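Local coordinates for putative vitamin-B12 independent methionine synthase family protein (Listeria monocytogenes, PDB 1YPX) that probably catalyses zinc-dependent transfer of a methyl group from 5-methyltetrahydropteroyltriglutamate to homocysteine, at residues 71-76 and 135-139; 61-67 and 119-123; 297-301 and 353-357. One frame throughout, in Å; residues are numbered along the deposited sequence.

In the fold
All three contacts belong to one TIM-barrel-like catalytic domain. Contact 1 lies nearest the centre of the chain; contact 3 is farthest from it and includes the partly exposed T300 and Y356. Contacts 1 and 2 touch: W71 of contact 1 packs against D63, E65 and D119 of contact 2, and T136 OG1 makes a probable, weak hydrogen bond to E65 OE2. Contact 3 stands apart, about 24 Å from contact 1 and 21 Å from contact 2, centre to centre. Contacts 1 and 3 both reach the parallel barrel sheet. Contact 1 is mostly ring and aliphatic packing, contact 2 mixes a leucine with charged groups at a barrel helix, and contact 3 joins an apolar patch around I299 to a lysine-centred polar end.

Contact 1 of 3, residues 71-76 and 135-139; sequences WHFDFL and QTIPS
W71 and H72, just before short helix 73-76, run beside I137 and P138 on strand 132-138, with the CA atoms of H72 and P138 5.3 Å apart. The strand belongs to the parallel sheet of a TIM-barrel-like fold, and the segment 71-76 lies against its C-terminal part. P138 is the centre of the packing. P138 CD approaches W71 O and P138 CG approaches H72 O, and the ring also reaches F75 and L76. F75 CB lies 3.9 Å from P138 CD, and L76 CG is 4.1 Å from P138 CG.

I137 lies over one face of the F75 ring. Its CB stands 4.1 Å from the ring centroid, only 11° off the normal, a CH-pi contact. The CG of F75 is anti to its backbone N (chi1 175°), which carries the ring across to the strand. F116 meets the same ring edge-to-face, and H114 also packs on it.

The indole of W71 stacks on F116. It crosses the Q135 side chain at about a right angle, ring and amide planes 35° apart. Two donors, W71 NE1 and Q135 NE2, lie close together as modelled, so the orientation of that amide is doubtful. H72 is the N-cap, and its O accepts from L76 N. The imidazole of H72 turns its edge to the proline, with P138 CB in the ring plane and 3.5 Å from H72 ND1.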
ATOM      1  N   TRP A  71      -9.237   4.235   1.671  1.00 73.58           N
ATOM      2  CA  TRP A  71      -7.853   4.595   1.981  1.00 72.06           C
ATOM      3  C   TRP A  71      -7.118   5.269   0.819  1.00 68.81           C
ATOM      4  O   TRP A  71      -6.101   4.760   0.352  1.00 70.42           O
ATOM      5  CB  TRP A  71      -7.063   3.350   2.415  1.00 72.18           C
ATOM      6  CG  TRP A  71      -7.175   3.006   3.874  1.00 75.43           C
ATOM      7  CD1 TRP A  71      -6.273   2.285   4.612  1.00 76.01           C
ATOM      8  CD2 TRP A  71      -8.182   3.450   4.799  1.00 77.91           C
ATOM      9  NE1 TRP A  71      -6.645   2.264   5.936  1.00 77.05           N
ATOM     10  CE2 TRP A  71      -7.809   2.972   6.082  1.00 77.84           C
ATOM     11  CE3 TRP A  71      -9.358   4.208   4.671  1.00 77.85           C
ATOM     12  CZ2 TRP A  71      -8.568   3.235   7.231  1.00 78.02           C
ATOM     13  CZ3 TRP A  71     -10.115   4.468   5.820  1.00 78.59           C
ATOM     14  CH2 TRP A  71      -9.711   3.981   7.081  1.00 77.83           C
ATOM     15  N   HIS A  72      -7.613   6.407   0.355  1.00 64.01           N
ATOM     16  CA  HIS A  72      -6.948   7.089  -0.750  1.00 63.41           C
ATOM     17  C   HIS A  72      -7.350   8.539  -0.809  1.00 60.71           C
ATOM     18  O   HIS A  72      -6.689   9.399  -0.243  1.00 59.97           O
ATOM     19  CB  HIS A  72      -7.283   6.418  -2.093  1.00 66.70           C
ATOM     20  CG  HIS A  72      -6.910   7.242  -3.294  1.00 68.08           C
ATOM     21  ND1 HIS A  72      -5.664   7.812  -3.449  1.00 67.38           N
ATOM     22  CD2 HIS A  72      -7.617   7.582  -4.400  1.00 68.31           C
ATOM     23  CE1 HIS A  72      -5.619   8.464  -4.596  1.00 67.02           C
ATOM     24  NE2 HIS A  72      -6.790   8.341  -5.193  1.00 68.08           N
ATOM     25  N   PHE A  73      -8.437   8.803  -1.514  1.00 60.50           N
ATOM     26  CA  PHE A  73      -8.931  10.151  -1.642  1.00 59.93           C
ATOM     27  C   PHE A  73      -9.483  10.601  -0.297  1.00 57.78           C
ATOM     28  O   PHE A  73      -9.580  11.796  -0.046  1.00 58.47           O
ATOM     29  CB  PHE A  73     -10.003  10.208  -2.727  1.00 61.35           C
ATOM     30  CG  PHE A  73     -11.222   9.389  -2.419  1.00 63.85           C
ATOM     31  CD1 PHE A  73     -12.212   9.881  -1.561  1.00 64.55           C
ATOM     32  CD2 PHE A  73     -11.393   8.133  -2.998  1.00 64.96           C
ATOM     33  CE1 PHE A  73     -13.351   9.140  -1.288  1.00 64.95           C
ATOM     34  CE2 PHE A  73     -12.528   7.386  -2.733  1.00 65.31           C
ATOM     35  CZ  PHE A  73     -13.512   7.892  -1.874  1.00 65.80           C
ATOM     36  N   ASP A  74      -9.853   9.641   0.557  1.00 55.45           N
ATOM     37  CA  ASP A  74     -10.358   9.944   1.903  1.00 53.94           C
ATOM     38  C   ASP A  74      -9.177  10.428   2.740  1.00 50.71           C
ATOM     39  O   ASP A  74      -9.319  11.296   3.604  1.00 50.86           O
ATOM     40  CB  ASP A  74     -10.952   8.703   2.586  1.00 56.85           C
ATOM     41  CG  ASP A  74     -12.414   8.484   2.247  1.00 60.97           C
ATOM     42  OD1 ASP A  74     -13.278   9.304   2.657  1.00 65.38           O
ATOM     43  OD2 ASP A  74     -12.706   7.480   1.560  1.00 63.70           O
ATOM     44  N   PHE A  75      -8.012   9.846   2.488  1.00 45.07           N
ATOM     45  CA  PHE A  75      -6.832  10.237   3.211  1.00 42.70           C
ATOM     46  C   PHE A  75      -6.395  11.612   2.749  1.00 43.54           C
ATOM     47  O   PHE A  75      -6.034  12.468   3.561  1.00 43.64           O
ATOM     48  CB  PHE A  75      -5.694   9.243   2.989  1.00 37.30           C
ATOM     49  CG  PHE A  75      -4.400   9.675   3.618  1.00 35.08           C
ATOM     50  CD1 PHE A  75      -3.499  10.468   2.919  1.00 34.02           C
ATOM     51  CD2 PHE A  75      -4.113   9.344   4.937  1.00 34.41           C
ATOM     52  CE1 PHE A  75      -2.330  10.931   3.524  1.00 31.82           C
ATOM     53  CE2 PHE A  75      -2.949   9.799   5.557  1.00 29.26           C
ATOM     54  CZ  PHE A  75      -2.059  10.593   4.847  1.00 32.94           C
ATOM     55  N   LEU A  76      -6.427  11.822   1.439  1.00 43.55           N
ATOM     56  CA  LEU A  76      -6.003  13.100   0.872  1.00 43.97           C
ATOM     57  C   LEU A  76      -6.948  14.268   1.172  1.00 44.68           C
ATOM     58  O   LEU A  76      -6.508  15.334   1.631  1.00 41.58           O
ATOM     59  CB  LEU A  76      -5.814  12.958  -0.639  1.00 45.28           C
ATOM     60  CG  LEU A  76      -4.666  12.034  -1.056  1.00 44.99           C
ATOM     61  CD1 LEU A  76      -4.800  11.699  -2.532  1.00 42.67           C
ATOM     62  CD2 LEU A  76      -3.320  12.705  -0.755  1.00 43.16           C
ATOM     63  N   GLN A 135      -0.854  -0.506   7.920  1.00 35.61           N
ATOM     64  CA  GLN A 135      -1.685   0.621   7.509  1.00 36.21           C
ATOM     65  C   GLN A 135      -1.284   1.041   6.090  1.00 37.22           C
ATOM     66  O   GLN A 135      -0.097   1.137   5.789  1.00 39.89           O
ATOM     67  CB  GLN A 135      -1.502   1.794   8.495  1.00 37.43           C
ATOM     68  CG  GLN A 135      -2.126   3.136   8.073  1.00 36.69           C
ATOM     69  CD  GLN A 135      -3.637   3.084   7.972  1.00 36.39           C
ATOM     70  OE1 GLN A 135      -4.343   3.019   8.973  1.00 38.13           O
ATOM     71  NE2 GLN A 135      -4.139   3.123   6.755  1.00 39.00           N
ATOM     72  N   THR A 136      -2.261   1.271   5.220  1.00 35.22           N
ATOM     73  CA  THR A 136      -1.977   1.676   3.846  1.00 35.45           C
ATOM     74  C   THR A 136      -2.552   3.063   3.561  1.00 35.79           C
ATOM     75  O   THR A 136      -3.690   3.358   3.927  1.00 35.48           O
ATOM     76  CB  THR A 136      -2.624   0.689   2.798  1.00 36.35           C
ATOM     77  OG1 THR A 136      -4.057   0.829   2.815  1.00 34.58           O
ATOM     78  CG2 THR A 136      -2.281  -0.763   3.121  1.00 35.56           C
ATOM     79  N   ILE A 137      -1.765   3.915   2.921  1.00 34.18           N
ATOM     80  CA  ILE A 137      -2.239   5.235   2.543  1.00 35.18           C
ATOM     81  C   ILE A 137      -1.676   5.445   1.154  1.00 34.83           C
ATOM     82  O   ILE A 137      -0.757   4.734   0.746  1.00 33.07           O
ATOM     83  CB  ILE A 137      -1.714   6.381   3.479  1.00 35.75           C
ATOM     84  CG1 ILE A 137      -0.194   6.516   3.349  1.00 33.10           C
ATOM     85  CG2 ILE A 137      -2.080   6.088   4.937  1.00 34.67           C
ATOM     86  CD1 ILE A 137       0.383   7.601   4.228  1.00 34.32           C
ATOM     87  N   PRO A 138      -2.251   6.381   0.384  1.00 35.73           N
ATOM     88  CA  PRO A 138      -1.707   6.605  -0.956  1.00 37.70           C
ATOM     89  C   PRO A 138      -0.365   7.280  -0.836  1.00 39.01           C
ATOM     90  O   PRO A 138      -0.053   7.910   0.180  1.00 41.46           O
ATOM     91  CB  PRO A 138      -2.737   7.522  -1.616  1.00 37.87           C
ATOM     92  CG  PRO A 138      -3.389   8.208  -0.452  1.00 37.79           C
ATOM     93  CD  PRO A 138      -3.537   7.077   0.540  1.00 35.44           C
ATOM     94  N   SER A 139       0.420   7.130  -1.887  1.00 39.81           N
ATOM     95  CA  SER A 139       1.738   7.718  -1.990  1.00 42.24           C
ATOM     96  C   SER A 139       1.596   9.228  -2.143  1.00 43.70           C
ATOM     97  O   SER A 139       0.651   9.709  -2.754  1.00 46.33           O
ATOM     98  CB  SER A 139       2.436   7.138  -3.219  1.00 43.15           C
ATOM     99  OG  SER A 139       3.701   7.730  -3.426  1.00 45.77           O
TER

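Contact 2 of 3, residues 61-67 and 119-123; sequences ITDGEFR and DFIFL
R67 reaches across to D119 and F122 of helix 116-127, while L123 of that helix packs against I61, T62 and D63. In this TIM-barrel-like domain the loop 62-67 follows the first strand of the parallel sheet, and helix 116-127 leads into the next, strand 132-138.

The R67 chain is stretched out as far as NE and crosses the D119 carboxylate at a slant, with R67 CD 3.5 Å from D119 CG. The guanidinium and carboxylate planes are 26° apart. R67 NE and D119 OD1 form a long salt bridge of 3.6 Å. D119 OD1 is far off the plane of the guanidinium, so no N-H is aimed at it and the pair rests on charge. Further along, R67 NH1 stands over one face of the F122 ring, 3.2 Å from F122 CD2. The guanidinium is nearly upright on that ring, planes 81° apart, and presents its edge.

L123 CD1 touches T62 O and D63 CB, the latter at 3.8 Å, and L123 CD2 faces I61 O.

A second shell on helix 35-56 holds the charged groups. R39 makes a salt bridge to D119 OD1, and E42 makes one to R67 NH2. The loop itself is shaped by a type I' beta turn from D63 to F66. T62 OG1 accepts from G64 N in an ST turn and also bonds G13 O. D63 closes an Asx turn, in which E65 N donates to D63 OD1 at 2.7 Å, 32° out of the carboxylate plane on its anti side.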
ATOM      1  N   ILE A  61      -1.746  -7.734   9.524  1.00 42.17           N
ATOM      2  CA  ILE A  61      -3.203  -7.611   9.481  1.00 41.22           C
ATOM      3  C   ILE A  61      -3.638  -6.168   9.160  1.00 40.94           C
ATOM      4  O   ILE A  61      -3.064  -5.203   9.677  1.00 38.98           O
ATOM      5  CB  ILE A  61      -3.844  -8.093  10.855  1.00 40.61           C
ATOM      6  CG1 ILE A  61      -3.847  -9.631  10.967  1.00 42.04           C
ATOM      7  CG2 ILE A  61      -5.287  -7.671  10.947  1.00 36.79           C
ATOM      8  CD1 ILE A  61      -2.477 -10.314  11.143  1.00 37.83           C
ATOM      9  N   THR A  62      -4.642  -6.028   8.293  1.00 41.37           N
ATOM     10  CA  THR A  62      -5.160  -4.710   7.895  1.00 42.23           C
ATOM     11  C   THR A  62      -6.631  -4.557   8.265  1.00 43.02           C
ATOM     12  O   THR A  62      -7.210  -5.425   8.906  1.00 44.51           O
ATOM     13  CB  THR A  62      -5.049  -4.481   6.358  1.00 41.02           C
ATOM     14  OG1 THR A  62      -5.881  -5.425   5.669  1.00 33.33           O
ATOM     15  CG2 THR A  62      -3.606  -4.637   5.885  1.00 41.54           C
ATOM     16  N   ASP A  63      -7.237  -3.451   7.866  1.00 42.93           N
ATOM     17  CA  ASP A  63      -8.641  -3.288   8.159  1.00 44.61           C
ATOM     18  C   ASP A  63      -9.399  -3.446   6.840  1.00 45.08           C
ATOM     19  O   ASP A  63     -10.560  -3.057   6.711  1.00 43.84           O
ATOM     20  CB  ASP A  63      -8.914  -1.936   8.863  1.00 44.08           C
ATOM     21  CG  ASP A  63      -8.840  -0.733   7.932  1.00 46.98           C
ATOM     22  OD1 ASP A  63      -8.539  -0.890   6.724  1.00 49.50           O
ATOM     23  OD2 ASP A  63      -9.090   0.387   8.429  1.00 47.10           O
ATOM     24  N   GLY A  64      -8.706  -4.043   5.871  1.00 47.05           N
ATOM     25  CA  GLY A  64      -9.262  -4.301   4.553  1.00 48.92           C
ATOM     26  C   GLY A  64      -9.752  -3.073   3.822  1.00 50.12           C
ATOM     27  O   GLY A  64     -10.472  -3.181   2.827  1.00 50.01           O
ATOM     28  N   GLU A  65      -9.348  -1.906   4.319  1.00 50.15           N
ATOM     29  CA  GLU A  65      -9.742  -0.618   3.751  1.00 49.90           C
ATOM     30  C   GLU A  65     -11.242  -0.484   3.692  1.00 49.48           C
ATOM     31  O   GLU A  65     -11.785   0.259   2.878  1.00 49.00           O
ATOM     32  CB  GLU A  65      -9.114  -0.427   2.370  1.00 51.50           C
ATOM     33  CG  GLU A  65      -7.612  -0.171   2.464  1.00 52.20           C
ATOM     34  CD  GLU A  65      -6.911  -0.119   1.127  1.00 55.12           C
ATOM     35  OE1 GLU A  65      -7.392   0.599   0.210  1.00 57.71           O
ATOM     36  OE2 GLU A  65      -5.856  -0.786   1.001  1.00 54.88           O
ATOM     37  N   PHE A  66     -11.891  -1.194   4.613  1.00 50.63           N
ATOM     38  CA  PHE A  66     -13.346  -1.232   4.753  1.00 50.32           C
ATOM     39  C   PHE A  66     -14.019   0.123   4.954  1.00 50.44           C
ATOM     40  O   PHE A  66     -15.159   0.310   4.535  1.00 52.97           O
ATOM     41  CB  PHE A  66     -13.711  -2.157   5.916  1.00 49.05           C
ATOM     42  CG  PHE A  66     -13.797  -3.603   5.529  1.00 49.59           C
ATOM     43  CD1 PHE A  66     -12.980  -4.115   4.528  1.00 49.47           C
ATOM     44  CD2 PHE A  66     -14.714  -4.448   6.144  1.00 48.47           C
ATOM     45  CE1 PHE A  66     -13.079  -5.445   4.142  1.00 49.55           C
ATOM     46  CE2 PHE A  66     -14.821  -5.780   5.767  1.00 51.00           C
ATOM     47  CZ  PHE A  66     -14.003  -6.281   4.760  1.00 50.27           C
ATOM     48  N   ARG A  67     -13.332   1.058   5.601  1.00 49.03           N
ATOM     49  CA  ARG A  67     -13.916   2.369   5.835  1.00 47.55           C
ATOM     50  C   ARG A  67     -13.708   3.230   4.605  1.00 48.69           C
ATOM     51  O   ARG A  67     -14.153   4.375   4.555  1.00 44.76           O
ATOM     52  CB  ARG A  67     -13.263   3.052   7.032  1.00 46.17           C
ATOM     53  CG  ARG A  67     -13.309   2.286   8.334  1.00 44.59           C
ATOM     54  CD  ARG A  67     -12.485   3.038   9.376  1.00 44.12           C
ATOM     55  NE  ARG A  67     -12.195   2.236  10.558  1.00 45.56           N
ATOM     56  CZ  ARG A  67     -13.109   1.836  11.437  1.00 45.73           C
ATOM     57  NH1 ARG A  67     -12.740   1.106  12.484  1.00 45.48           N
ATOM     58  NH2 ARG A  67     -14.384   2.169  11.274  1.00 43.58           N
ATOM     59  N   ASP A 119      -8.599   5.320  13.259  1.00 44.71           N
ATOM     60  CA  ASP A 119      -8.893   4.071  12.540  1.00 43.85           C
ATOM     61  C   ASP A 119      -7.717   3.111  12.745  1.00 40.82           C
ATOM     62  O   ASP A 119      -7.902   1.898  12.752  1.00 35.07           O
ATOM     63  CB  ASP A 119      -9.112   4.288  11.024  1.00 46.06           C
ATOM     64  CG  ASP A 119     -10.228   5.285  10.709  1.00 51.06           C
ATOM     65  OD1 ASP A 119     -11.113   5.527  11.564  1.00 52.67           O
ATOM     66  OD2 ASP A 119     -10.226   5.822   9.577  1.00 52.85           O
ATOM     67  N   PHE A 120      -6.511   3.651  12.916  1.00 41.35           N
ATOM     68  CA  PHE A 120      -5.364   2.779  13.137  1.00 44.05           C
ATOM     69  C   PHE A 120      -5.414   2.236  14.566  1.00 45.88           C
ATOM     70  O   PHE A 120      -5.341   1.022  14.786  1.00 47.34           O
ATOM     71  CB  PHE A 120      -4.048   3.506  12.921  1.00 42.50           C
ATOM     72  CG  PHE A 120      -2.863   2.640  13.180  1.00 45.05           C
ATOM     73  CD1 PHE A 120      -2.578   1.572  12.331  1.00 45.29           C
ATOM     74  CD2 PHE A 120      -2.089   2.822  14.327  1.00 46.59           C
ATOM     75  CE1 PHE A 120      -1.546   0.692  12.618  1.00 46.50           C
ATOM     76  CE2 PHE A 120      -1.055   1.947  14.627  1.00 47.25           C
ATOM     77  CZ  PHE A 120      -0.779   0.873  13.773  1.00 47.58           C
ATOM     78  N   ILE A 121      -5.540   3.148  15.527  1.00 45.88           N
ATOM     79  CA  ILE A 121      -5.645   2.796  16.932  1.00 46.07           C
ATOM     80  C   ILE A 121      -6.680   1.667  17.061  1.00 47.07           C
ATOM     81  O   ILE A 121      -6.476   0.700  17.797  1.00 47.27           O
ATOM     82  CB  ILE A 121      -6.108   4.025  17.768  1.00 46.26           C
ATOM     83  CG1 ILE A 121      -5.065   5.129  17.703  1.00 47.25           C
ATOM     84  CG2 ILE A 121      -6.329   3.644  19.212  1.00 45.49           C
ATOM     85  CD1 ILE A 121      -5.555   6.447  18.274  1.00 44.79           C
ATOM     86  N   PHE A 122      -7.789   1.786  16.341  1.00 45.87           N
ATOM     87  CA  PHE A 122      -8.813   0.749  16.401  1.00 46.43           C
ATOM     88  C   PHE A 122      -8.281  -0.578  15.892  1.00 45.63           C
ATOM     89  O   PHE A 122      -8.425  -1.602  16.552  1.00 48.34           O
ATOM     90  CB  PHE A 122     -10.014   1.122  15.553  1.00 49.33           C
ATOM     91  CG  PHE A 122     -11.066   0.068  15.530  1.00 50.46           C
ATOM     92  CD1 PHE A 122     -11.974  -0.035  16.570  1.00 49.69           C
ATOM     93  CD2 PHE A 122     -11.137  -0.837  14.476  1.00 51.23           C
ATOM     94  CE1 PHE A 122     -12.946  -1.023  16.564  1.00 51.99           C
ATOM     95  CE2 PHE A 122     -12.110  -1.835  14.461  1.00 53.20           C
ATOM     96  CZ  PHE A 122     -13.017  -1.930  15.507  1.00 51.76           C
ATOM     97  N   LEU A 123      -7.695  -0.552  14.697  1.00 43.30           N
ATOM     98  CA  LEU A 123      -7.131  -1.741  14.088  1.00 40.17           C
ATOM     99  C   LEU A 123      -6.106  -2.332  15.024  1.00 41.22           C
ATOM    100  O   LEU A 123      -6.176  -3.505  15.362  1.00 41.03           O
ATOM    101  CB  LEU A 123      -6.438  -1.406  12.767  1.00 38.34           C
ATOM    102  CG  LEU A 123      -5.630  -2.602  12.239  1.00 38.47           C
ATOM    103  CD1 LEU A 123      -6.536  -3.456  11.397  1.00 37.20           C
ATOM    104  CD2 LEU A 123      -4.402  -2.167  11.448  1.00 33.38           C
TER

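Contact 3 of 3, residues 297-301 and 353-357; sequences GLITS and KLRYV
I299, at the end of strand 293-299, faces K353, Y356 and V357 on helix 347-364, and the short strand and helix segments run at 120° to each other with their axes 10.1 Å apart at closest approach. This is a strand of the parallel sheet packed against an outer helix of the TIM-barrel-like fold.

The two branches of I299 divide the work. CG2, anti to the backbone N, turns to K353, and I299 CG2 lies 4.1 Å from K353 CB. CG1 touches both of the other residues. I299 CG1 is 4.0 Å from V357 CG2 and 4.1 Å from Y356 CD1, and it meets the tyrosine ring obliquely.

K353 runs on past I299 and bends at its last torsion (chi4 -62°), which brings the ammonium group to T300. K353 NZ donates a weak hydrogen bond to T300 O at 3.0 Å. The stronger partner of the lysine is E307, which makes a salt bridge to NZ and also bonds T300 OG1. E307 thus ties the residue after the strand to the helix. The apolar patch around I299 borders this small polar network. The charge of E307 probably helps keep the buried lysine protonated.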
ATOM      1  N   GLY A 297       4.151 -10.460  -6.258  1.00 48.47           N
ATOM      2  CA  GLY A 297       2.731 -10.760  -6.269  1.00 50.40           C
ATOM      3  C   GLY A 297       2.411 -11.756  -7.354  1.00 54.20           C
ATOM      4  O   GLY A 297       1.873 -11.394  -8.403  1.00 55.84           O
ATOM      5  N   LEU A 298       2.738 -13.021  -7.100  1.00 56.12           N
ATOM      6  CA  LEU A 298       2.516 -14.091  -8.069  1.00 56.00           C
ATOM      7  C   LEU A 298       1.183 -14.812  -7.929  1.00 57.86           C
ATOM      8  O   LEU A 298       0.883 -15.697  -8.725  1.00 59.68           O
ATOM      9  CB  LEU A 298       3.646 -15.116  -7.968  1.00 52.63           C
ATOM     10  CG  LEU A 298       5.050 -14.520  -7.873  1.00 51.79           C
ATOM     11  CD1 LEU A 298       6.088 -15.637  -7.858  1.00 48.82           C
ATOM     12  CD2 LEU A 298       5.282 -13.588  -9.046  1.00 49.91           C
ATOM     13  N   ILE A 299       0.389 -14.453  -6.924  1.00 60.16           N
ATOM     14  CA  ILE A 299      -0.907 -15.112  -6.723  1.00 62.88           C
ATOM     15  C   ILE A 299      -2.065 -14.256  -7.250  1.00 65.27           C
ATOM     16  O   ILE A 299      -2.339 -13.181  -6.716  1.00 66.26           O
ATOM     17  CB  ILE A 299      -1.155 -15.453  -5.208  1.00 62.41           C
ATOM     18  CG1 ILE A 299      -0.363 -16.704  -4.779  1.00 62.69           C
ATOM     19  CG2 ILE A 299      -2.628 -15.769  -4.969  1.00 60.94           C
ATOM     20  CD1 ILE A 299       1.138 -16.641  -4.996  1.00 61.38           C
ATOM     21  N   THR A 300      -2.733 -14.736  -8.301  1.00 68.27           N
ATOM     22  CA  THR A 300      -3.864 -14.020  -8.899  1.00 70.63           C
ATOM     23  C   THR A 300      -4.907 -13.757  -7.827  1.00 72.54           C
ATOM     24  O   THR A 300      -5.401 -14.684  -7.189  1.00 72.52           O
ATOM     25  CB  THR A 300      -4.535 -14.835 -10.040  1.00 70.35           C
ATOM     26  OG1 THR A 300      -4.995 -16.091  -9.528  1.00 69.37           O
ATOM     27  CG2 THR A 300      -3.552 -15.085 -11.176  1.00 70.36           C
ATOM     28  N   SER A 301      -5.239 -12.488  -7.642  1.00 75.37           N
ATOM     29  CA  SER A 301      -6.207 -12.087  -6.635  1.00 79.46           C
ATOM     30  C   SER A 301      -7.532 -11.635  -7.238  1.00 81.90           C
ATOM     31  O   SER A 301      -8.381 -11.059  -6.547  1.00 80.35           O
ATOM     32  CB  SER A 301      -5.615 -10.962  -5.786  1.00 80.26           C
ATOM     33  OG  SER A 301      -5.144  -9.906  -6.608  1.00 81.08           O
ATOM     34  N   LYS A 353      -6.861 -18.383  -1.102  1.00 56.70           N
ATOM     35  CA  LYS A 353      -5.658 -17.971  -1.795  1.00 53.21           C
ATOM     36  C   LYS A 353      -4.642 -17.413  -0.793  1.00 50.83           C
ATOM     37  O   LYS A 353      -3.442 -17.414  -1.059  1.00 46.81           O
ATOM     38  CB  LYS A 353      -5.996 -16.930  -2.860  1.00 55.03           C
ATOM     39  CG  LYS A 353      -6.767 -17.499  -4.033  1.00 57.31           C
ATOM     40  CD  LYS A 353      -7.102 -16.415  -5.038  1.00 60.49           C
ATOM     41  CE  LYS A 353      -7.226 -16.985  -6.444  1.00 62.73           C
ATOM     42  NZ  LYS A 353      -5.926 -17.579  -6.903  1.00 62.85           N
ATOM     43  N   LEU A 354      -5.120 -16.941   0.362  1.00 49.39           N
ATOM     44  CA  LEU A 354      -4.216 -16.409   1.384  1.00 47.78           C
ATOM     45  C   LEU A 354      -3.473 -17.524   2.106  1.00 47.49           C
ATOM     46  O   LEU A 354      -2.271 -17.429   2.340  1.00 45.13           O
ATOM     47  CB  LEU A 354      -4.973 -15.557   2.406  1.00 45.87           C
ATOM     48  CG  LEU A 354      -5.340 -14.131   1.976  1.00 44.23           C
ATOM     49  CD1 LEU A 354      -6.045 -13.417   3.119  1.00 42.99           C
ATOM     50  CD2 LEU A 354      -4.085 -13.380   1.569  1.00 40.04           C
ATOM     51  N   ARG A 355      -4.200 -18.584   2.448  1.00 49.79           N
ATOM     52  CA  ARG A 355      -3.614 -19.727   3.120  1.00 49.89           C
ATOM     53  C   ARG A 355      -2.636 -20.325   2.109  1.00 49.97           C
ATOM     54  O   ARG A 355      -1.633 -20.946   2.469  1.00 51.55           O
ATOM     55  CB  ARG A 355      -4.704 -20.742   3.472  1.00 52.66           C
ATOM     56  CG  ARG A 355      -6.067 -20.112   3.763  1.00 57.56           C
ATOM     57  CD  ARG A 355      -7.082 -21.133   4.279  1.00 60.31           C
ATOM     58  NE  ARG A 355      -6.977 -21.330   5.722  1.00 64.03           N
ATOM     59  CZ  ARG A 355      -7.889 -20.919   6.599  1.00 66.15           C
ATOM     60  NH1 ARG A 355      -7.717 -21.137   7.906  1.00 65.03           N
ATOM     61  NH2 ARG A 355      -8.983 -20.301   6.161  1.00 66.88           N
ATOM     62  N   TYR A 356      -2.934 -20.124   0.830  1.00 48.49           N
ATOM     63  CA  TYR A 356      -2.075 -20.623  -0.241  1.00 48.11           C
ATOM     64  C   TYR A 356      -0.740 -19.859  -0.191  1.00 46.17           C
ATOM     65  O   TYR A 356       0.335 -20.443  -0.367  1.00 44.92           O
ATOM     66  CB  TYR A 356      -2.770 -20.420  -1.590  1.00 50.62           C
ATOM     67  CG  TYR A 356      -2.088 -21.083  -2.769  1.00 53.84           C
ATOM     68  CD1 TYR A 356      -1.953 -20.401  -3.976  1.00 54.48           C
ATOM     69  CD2 TYR A 356      -1.630 -22.402  -2.701  1.00 53.24           C
ATOM     70  CE1 TYR A 356      -1.390 -21.003  -5.087  1.00 55.57           C
ATOM     71  CE2 TYR A 356      -1.061 -23.017  -3.817  1.00 55.55           C
ATOM     72  CZ  TYR A 356      -0.948 -22.308  -5.008  1.00 55.58           C
ATOM     73  OH  TYR A 356      -0.421 -22.902  -6.133  1.00 56.38           O
ATOM     74  N   VAL A 357      -0.822 -18.552   0.049  1.00 45.53           N
ATOM     75  CA  VAL A 357       0.366 -17.715   0.172  1.00 45.31           C
ATOM     76  C   VAL A 357       1.151 -18.165   1.412  1.00 45.35           C
ATOM     77  O   VAL A 357       2.373 -18.284   1.378  1.00 43.34           O
ATOM     78  CB  VAL A 357      -0.014 -16.226   0.341  1.00 46.46           C
ATOM     79  CG1 VAL A 357       1.224 -15.417   0.699  1.00 46.38           C
ATOM     80  CG2 VAL A 357      -0.658 -15.687  -0.946  1.00 44.69           C
TER